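Local coordinates for protein leucine aminopeptidase (Parabacteroides distasonis, PDB 3TC8) that binds zinc and is probably an exopeptidase of the M28 family that removes residues from the amino end of peptides, at residues 110-115 against 280-285; 39-44 against 119-124. All blocks are in the same frame, centred on the assembly; numbering follows the deposited sequence.

Interaction 1. Residues 110-115 against 280-285; sequences DHDPDP and WHTQKD. With EDO (1,2-ethanediol), chain D.
Two loops meet here through one backbone bond, one bond from backbone to carboxylate, and histidine and tryptophan rings, His111 against Trp280 and His281, at the rim of the zinc site. The loops follow strands 96-102 and 262-266. His111 N donates to His281 O (2.9 Å), tilted from the carbonyl plane. Gln283 N gives a straight bond to Asp112 OD2, 2.9 Å long at 167°. The other oxygen, OD1, uses its anti lone pair to accept from Asp114 N, which makes an Asx turn and fixes the carboxylate. CZ3 of Trp280 lies over one face of the His111 ring, 3.4 Å from His111 NE2; the two ring planes are 39° apart. The contact forms part of the zinc site of this M28-family protein: His281 binds the metal with Asp127 and Asp160. With Trp280 CG opposite the backbone N (chi1 173°), the indole reaches both histidines. It lies against a face of the His281 ring, and its NE1 donates to ethanediol O2 (2.8 Å). Replacing Trp280 by an alanine would probably uncover that face of the zinc ligand and leave the His111 ring freer to turn. His281 ND1 donates to a water (2.8 Å) that in turn donates to Asp110 OD2. Asp110 also salt-bridges Arg106.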
loop_
_atom_site.group_PDB
_atom_site.type_symbol
_atom_site.label_atom_id
_atom_site.label_comp_id
_atom_site.label_asym_id
_atom_site.label_seq_id
_atom_site.Cartn_x
_atom_site.Cartn_y
_atom_site.Cartn_z
ATOM N N ASP A 110 -7.252 -11.609 13.794
ATOM C CA ASP A 110 -6.587 -12.567 14.667
ATOM C C ASP A 110 -5.842 -11.962 15.837
ATOM O O ASP A 110 -5.401 -12.707 16.682
ATOM C CB ASP A 110 -5.712 -13.538 13.864
ATOM C CG ASP A 110 -4.737 -12.878 12.871
ATOM O OD1 ASP A 110 -5.085 -11.878 12.206
ATOM O OD2 ASP A 110 -3.610 -13.450 12.723
ATOM N N HIS A 111 -5.820 -10.636 15.908
ATOM C CA HIS A 111 -5.343 -9.927 17.068
ATOM C C HIS A 111 -6.467 -9.277 17.876
ATOM O O HIS A 111 -6.236 -8.562 18.856
ATOM C CB HIS A 111 -4.282 -8.911 16.714
ATOM C CG HIS A 111 -2.991 -9.548 16.345
ATOM N ND1 HIS A 111 -1.973 -9.699 17.250
ATOM C CD2 HIS A 111 -2.567 -10.131 15.203
ATOM C CE1 HIS A 111 -0.984 -10.367 16.678
ATOM N NE2 HIS A 111 -1.292 -10.599 15.418
ATOM N N ASP A 112 -7.715 -9.538 17.517
ATOM C CA ASP A 112 -8.847 -8.987 18.235
ATOM C C ASP A 112 -8.834 -9.507 19.661
ATOM O O ASP A 112 -8.581 -10.677 19.893
ATOM C CB ASP A 112 -10.196 -9.315 17.569
ATOM C CG ASP A 112 -11.257 -8.339 17.945
ATOM O OD1 ASP A 112 -11.882 -8.517 19.016
ATOM O OD2 ASP A 112 -11.426 -7.369 17.179
ATOM N N PRO A 113 -9.180 -8.654 20.646
ATOM C CA PRO A 113 -9.293 -9.170 22.016
ATOM C C PRO A 113 -10.397 -10.238 22.176
ATOM O O PRO A 113 -10.310 -11.038 23.123
ATOM C CB PRO A 113 -9.627 -7.946 22.858
ATOM C CG PRO A 113 -9.580 -6.831 21.960
ATOM C CD PRO A 113 -9.364 -7.188 20.570
ATOM N N ASP A 114 -11.440 -10.209 21.344
ATOM C CA ASP A 114 -12.539 -11.128 21.479
ATOM C C ASP A 114 -12.275 -12.365 20.594
ATOM O O ASP A 114 -12.239 -12.245 19.362
ATOM C CB ASP A 114 -13.812 -10.441 21.011
ATOM C CG ASP A 114 -15.051 -11.297 21.131
ATOM O OD1 ASP A 114 -14.943 -12.489 21.461
ATOM O OD2 ASP A 114 -16.134 -10.741 20.852
ATOM N N PRO A 115 -12.093 -13.557 21.181
ATOM C CA PRO A 115 -11.824 -14.740 20.353
ATOM C C PRO A 115 -12.933 -15.066 19.373
ATOM O O PRO A 115 -12.668 -15.694 18.337
ATOM C CB PRO A 115 -11.653 -15.869 21.374
ATOM C CG PRO A 115 -12.240 -15.355 22.590
ATOM C CD PRO A 115 -12.148 -13.898 22.620
ATOM N N TRP A 280 -4.628 -2.842 14.615
ATOM C CA TRP A 280 -4.116 -3.708 13.558
ATOM C C TRP A 280 -4.610 -5.161 13.723
ATOM O O TRP A 280 -4.504 -5.742 14.804
ATOM C CB TRP A 280 -2.596 -3.691 13.586
ATOM C CG TRP A 280 -1.921 -4.648 12.680
ATOM C CD1 TRP A 280 -1.809 -4.570 11.329
ATOM C CD2 TRP A 280 -1.228 -5.830 13.055
ATOM N NE1 TRP A 280 -1.064 -5.578 10.850
ATOM C CE2 TRP A 280 -0.712 -6.395 11.888
ATOM C CE3 TRP A 280 -0.991 -6.477 14.278
ATOM C CZ2 TRP A 280 0.074 -7.573 11.901
ATOM C CZ3 TRP A 280 -0.230 -7.625 14.293
ATOM C CH2 TRP A 280 0.295 -8.140 13.130
ATOM N N HIS A 281 -5.193 -5.683 12.661
ATOM C CA HIS A 281 -5.676 -7.068 12.651
ATOM C C HIS A 281 -6.749 -7.327 13.732
ATOM O O HIS A 281 -6.866 -8.422 14.294
ATOM C CB HIS A 281 -4.515 -8.082 12.650
ATOM C CG HIS A 281 -3.828 -8.114 11.325
ATOM N ND1 HIS A 281 -2.873 -9.043 10.988
ATOM C CD2 HIS A 281 -3.988 -7.319 10.230
ATOM C CE1 HIS A 281 -2.461 -8.802 9.748
ATOM N NE2 HIS A 281 -3.135 -7.776 9.259
ATOM N N THR A 282 -7.524 -6.288 13.975
ATOM C CA THR A 282 -8.715 -6.358 14.808
ATOM C C THR A 282 -9.910 -5.803 14.060
ATOM O O THR A 282 -9.779 -5.135 13.020
ATOM C CB THR A 282 -8.580 -5.508 16.106
ATOM O OG1 THR A 282 -8.825 -4.111 15.826
ATOM C CG2 THR A 282 -7.258 -5.688 16.834
ATOM N N GLN A 283 -11.104 -6.031 14.615
ATOM C CA GLN A 283 -12.314 -5.459 14.074
ATOM C C GLN A 283 -12.347 -3.949 14.053
ATOM O O GLN A 283 -13.107 -3.375 13.245
ATOM C CB GLN A 283 -13.527 -5.984 14.843
ATOM C CG GLN A 283 -13.864 -7.442 14.490
ATOM C CD GLN A 283 -14.485 -7.564 13.139
ATOM O OE1 GLN A 283 -15.660 -7.204 12.982
ATOM N NE2 GLN A 283 -13.730 -8.047 12.152
ATOM N N LYS A 284 -11.505 -3.312 14.850
ATOM C CA LYS A 284 -11.458 -1.858 14.881
ATOM C C LYS A 284 -10.607 -1.214 13.795
ATOM O O LYS A 284 -10.505 0.007 13.772
ATOM C CB LYS A 284 -10.992 -1.395 16.251
ATOM C CG LYS A 284 -12.062 -1.533 17.296
ATOM C CD LYS A 284 -11.667 -0.928 18.611
ATOM C CE LYS A 284 -12.759 -0.984 19.671
ATOM N NZ LYS A 284 -12.182 -0.679 21.033
ATOM N N ASP A 285 -10.112 -1.987 12.824
ATOM C CA ASP A 285 -9.509 -1.390 11.627
ATOM C C ASP A 285 -10.629 -0.996 10.638
ATOM O O ASP A 285 -10.837 -1.610 9.579
ATOM C CB ASP A 285 -8.476 -2.301 10.980
ATOM C CG ASP A 285 -7.756 -1.610 9.832
ATOM O OD1 ASP A 285 -7.967 -0.392 9.647
ATOM O OD2 ASP A 285 -7.058 -2.295 9.074
HETATM C C1 EDO D . 1.610 -4.747 7.839
HETATM O O1 EDO D . 1.787 -5.694 6.788
HETATM C C2 EDO D . 0.133 -4.556 8.143
HETATM O O2 EDO D . -0.646 -5.794 8.080
HETATM O O HOH W 1 -1.836 -11.336 12.101
#

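Interaction 2. Residues 39-44 against 119-124; sequences PRVPNT and RTPLDG. With EDO (1,2-ethanediol), chain E.
The flat guanidinium of Arg40 meets segment 119-124 at its edge: Gly124 O lies there in the plane, and Asp123 O is tilted 16° out of it. NH1 and NH2 of Arg40 both donate to the single atom Asp123 O, each at 3.0 Å. The grip is end-on and forked, with both N-H...O angles near 140°. The Arg40 chain bends at chi2 (73°) and chi3, which folds the charged end back to this carbonyl. NH1 also donates to Gly38 O. At the edge of the Arg119 guanidinium, NH1 and NH2 each donate to one oxygen of an ethanediol, probably from the crystallisation liquor. Beside the Arg40 pair is a small apolar patch. CB of Pro121 touches both Pro39 CB and Val41 CG2, and the Pro121 side chain crosses each at about a right angle. Pro39 CB also packs on Leu122 O (3.4 Å). The contact joins the loop between helices 24-36 and 45-60 to the loop that leads into helix 125-144. Gly124 is the N-cap residue of that helix, with a positive phi that favours glycine. Thr44 N-caps helix 45-60. A cation thus binds main-chain oxygen here, not the Asp123 carboxylate, so the bonds probably fix the backbone just ahead of helix 125-144.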
loop_
_atom_site.group_PDB
_atom_site.type_symbol
_atom_site.label_atom_id
_atom_site.label_comp_id
_atom_site.label_asym_id
_atom_site.label_seq_id
_atom_site.Cartn_x
_atom_site.Cartn_y
_atom_site.Cartn_z
ATOM N N PRO A 39 -15.548 -6.145 3.240
ATOM C CA PRO A 39 -14.117 -6.559 3.245
ATOM C C PRO A 39 -13.697 -7.136 1.882
ATOM O O PRO A 39 -14.384 -7.993 1.322
ATOM C CB PRO A 39 -14.095 -7.606 4.366
ATOM C CG PRO A 39 -15.120 -7.095 5.349
ATOM C CD PRO A 39 -16.255 -6.624 4.443
ATOM N N ARG A 40 -12.565 -6.667 1.371
ATOM C CA ARG A 40 -12.070 -7.109 0.071
ATOM C C ARG A 40 -11.264 -8.410 0.227
ATOM O O ARG A 40 -10.056 -8.476 0.016
ATOM C CB ARG A 40 -11.231 -6.010 -0.576
ATOM C CG ARG A 40 -12.038 -4.886 -1.250
ATOM C CD ARG A 40 -12.730 -3.902 -0.328
ATOM N NE ARG A 40 -11.727 -3.158 0.443
ATOM C CZ ARG A 40 -11.816 -2.879 1.746
ATOM N NH1 ARG A 40 -12.866 -3.216 2.484
ATOM N NH2 ARG A 40 -10.813 -2.248 2.338
ATOM N N VAL A 41 -11.960 -9.463 0.635
ATOM C CA VAL A 41 -11.342 -10.773 0.802
ATOM C C VAL A 41 -11.277 -11.469 -0.536
ATOM O O VAL A 41 -12.309 -11.622 -1.176
ATOM C CB VAL A 41 -12.083 -11.603 1.874
ATOM C CG1 VAL A 41 -11.513 -13.018 1.938
ATOM C CG2 VAL A 41 -12.096 -10.922 3.236
ATOM N N PRO A 42 -10.129 -11.959 -0.971
ATOM C CA PRO A 42 -10.072 -12.682 -2.215
ATOM C C PRO A 42 -11.126 -13.789 -2.269
ATOM O O PRO A 42 -11.337 -14.484 -1.292
ATOM C CB PRO A 42 -8.638 -13.195 -2.274
ATOM C CG PRO A 42 -7.872 -12.197 -1.473
ATOM C CD PRO A 42 -8.802 -11.752 -0.364
ATOM N N ASN A 43 -11.739 -13.910 -3.442
ATOM C CA ASN A 43 -12.807 -14.866 -3.788
ATOM C C ASN A 43 -14.184 -14.360 -3.452
ATOM O O ASN A 43 -15.153 -14.976 -3.843
ATOM C CB ASN A 43 -12.589 -16.269 -3.221
ATOM C CG ASN A 43 -11.334 -16.917 -3.731
ATOM O OD1 ASN A 43 -10.748 -16.471 -4.687
ATOM N ND2 ASN A 43 -10.932 -17.999 -3.087
ATOM N N THR A 44 -14.356 -13.238 -2.797
ATOM C CA THR A 44 -15.671 -12.703 -2.461
ATOM C C THR A 44 -16.185 -11.727 -3.496
ATOM O O THR A 44 -15.436 -11.119 -4.274
ATOM C CB THR A 44 -15.676 -12.002 -1.095
ATOM O OG1 THR A 44 -14.886 -10.788 -1.144
ATOM C CG2 THR A 44 -15.219 -12.908 0.032
ATOM N N ARG A 119 -11.984 -15.060 13.566
ATOM C CA ARG A 119 -12.192 -15.639 12.268
ATOM C C ARG A 119 -13.101 -14.781 11.383
ATOM O O ARG A 119 -13.586 -15.272 10.353
ATOM C CB ARG A 119 -12.723 -17.072 12.424
ATOM C CG ARG A 119 -11.655 -17.978 12.964
ATOM C CD ARG A 119 -12.199 -19.304 13.495
ATOM N NE ARG A 119 -11.159 -20.125 14.140
ATOM C CZ ARG A 119 -10.629 -19.891 15.342
ATOM N NH1 ARG A 119 -11.073 -18.936 16.133
ATOM N NH2 ARG A 119 -9.623 -20.668 15.791
ATOM N N THR A 120 -13.265 -13.505 11.747
ATOM C CA THR A 120 -14.122 -12.569 11.016
ATOM C C THR A 120 -13.294 -11.595 10.190
ATOM O O THR A 120 -12.347 -11.010 10.701
ATOM C CB THR A 120 -14.960 -11.773 12.001
ATOM O OG1 THR A 120 -15.749 -12.684 12.775
ATOM C CG2 THR A 120 -15.915 -10.807 11.307
ATOM N N PRO A 121 -13.591 -11.420 8.906
ATOM C CA PRO A 121 -12.871 -10.423 8.105
ATOM C C PRO A 121 -12.987 -9.040 8.661
ATOM O O PRO A 121 -13.986 -8.649 9.282
ATOM C CB PRO A 121 -13.570 -10.483 6.737
ATOM C CG PRO A 121 -14.086 -11.906 6.672
ATOM C CD PRO A 121 -14.570 -12.166 8.090
ATOM N N LEU A 122 -11.928 -8.271 8.483
ATOM C CA LEU A 122 -11.920 -6.874 8.930
ATOM C C LEU A 122 -12.132 -5.936 7.743
ATOM O O LEU A 122 -11.936 -6.282 6.586
ATOM C CB LEU A 122 -10.683 -6.589 9.747
ATOM C CG LEU A 122 -9.297 -6.996 9.197
ATOM C CD1 LEU A 122 -8.825 -6.047 8.063
ATOM C CD2 LEU A 122 -8.274 -7.080 10.306
ATOM N N ASP A 123 -12.550 -4.713 8.059
ATOM C CA ASP A 123 -12.834 -3.720 7.025
ATOM C C ASP A 123 -11.568 -3.311 6.307
ATOM O O ASP A 123 -11.611 -2.900 5.156
ATOM C CB ASP A 123 -13.492 -2.496 7.616
ATOM C CG ASP A 123 -14.994 -2.646 7.811
ATOM O OD1 ASP A 123 -15.622 -3.562 7.239
ATOM O OD2 ASP A 123 -15.553 -1.743 8.520
ATOM N N GLY A 124 -10.442 -3.351 6.983
ATOM C CA GLY A 124 -9.188 -3.001 6.396
ATOM C C GLY A 124 -9.151 -1.578 5.890
ATOM O O GLY A 124 -8.564 -1.275 4.845
HETATM C C1 EDO E . -8.670 -19.922 19.766
HETATM O O1 EDO E . -8.808 -20.782 18.621
HETATM C C2 EDO E . -9.526 -18.668 19.616
HETATM O O2 EDO E . -9.392 -18.137 18.297
#

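Interactions 1 and 2 have centres about 13 Å apart and share the long loop between strand 96-102 and helix 125-144. They touch directly. Gln283 NE2 of interaction 1 probably donates to Pro121 O of interaction 2 (2.9 Å). Leu122 CD2 packs on His281 CA at 3.5 Å, so Leu122 lies against the backbone of a zinc ligand. The carboxylate of Asp285 reaches the start of helix 125-144, with OD2 3.5 Å from Gly124 CA and hydrogen-bonded to the backbone N of Asp127, another zinc ligand. The His281 side chain is about 2 Å from the zinc, and that of Leu122 about 6 Å, nearest atoms. Interaction 1 thus supplies a metal ligand, and interaction 2 borders the site through Leu122.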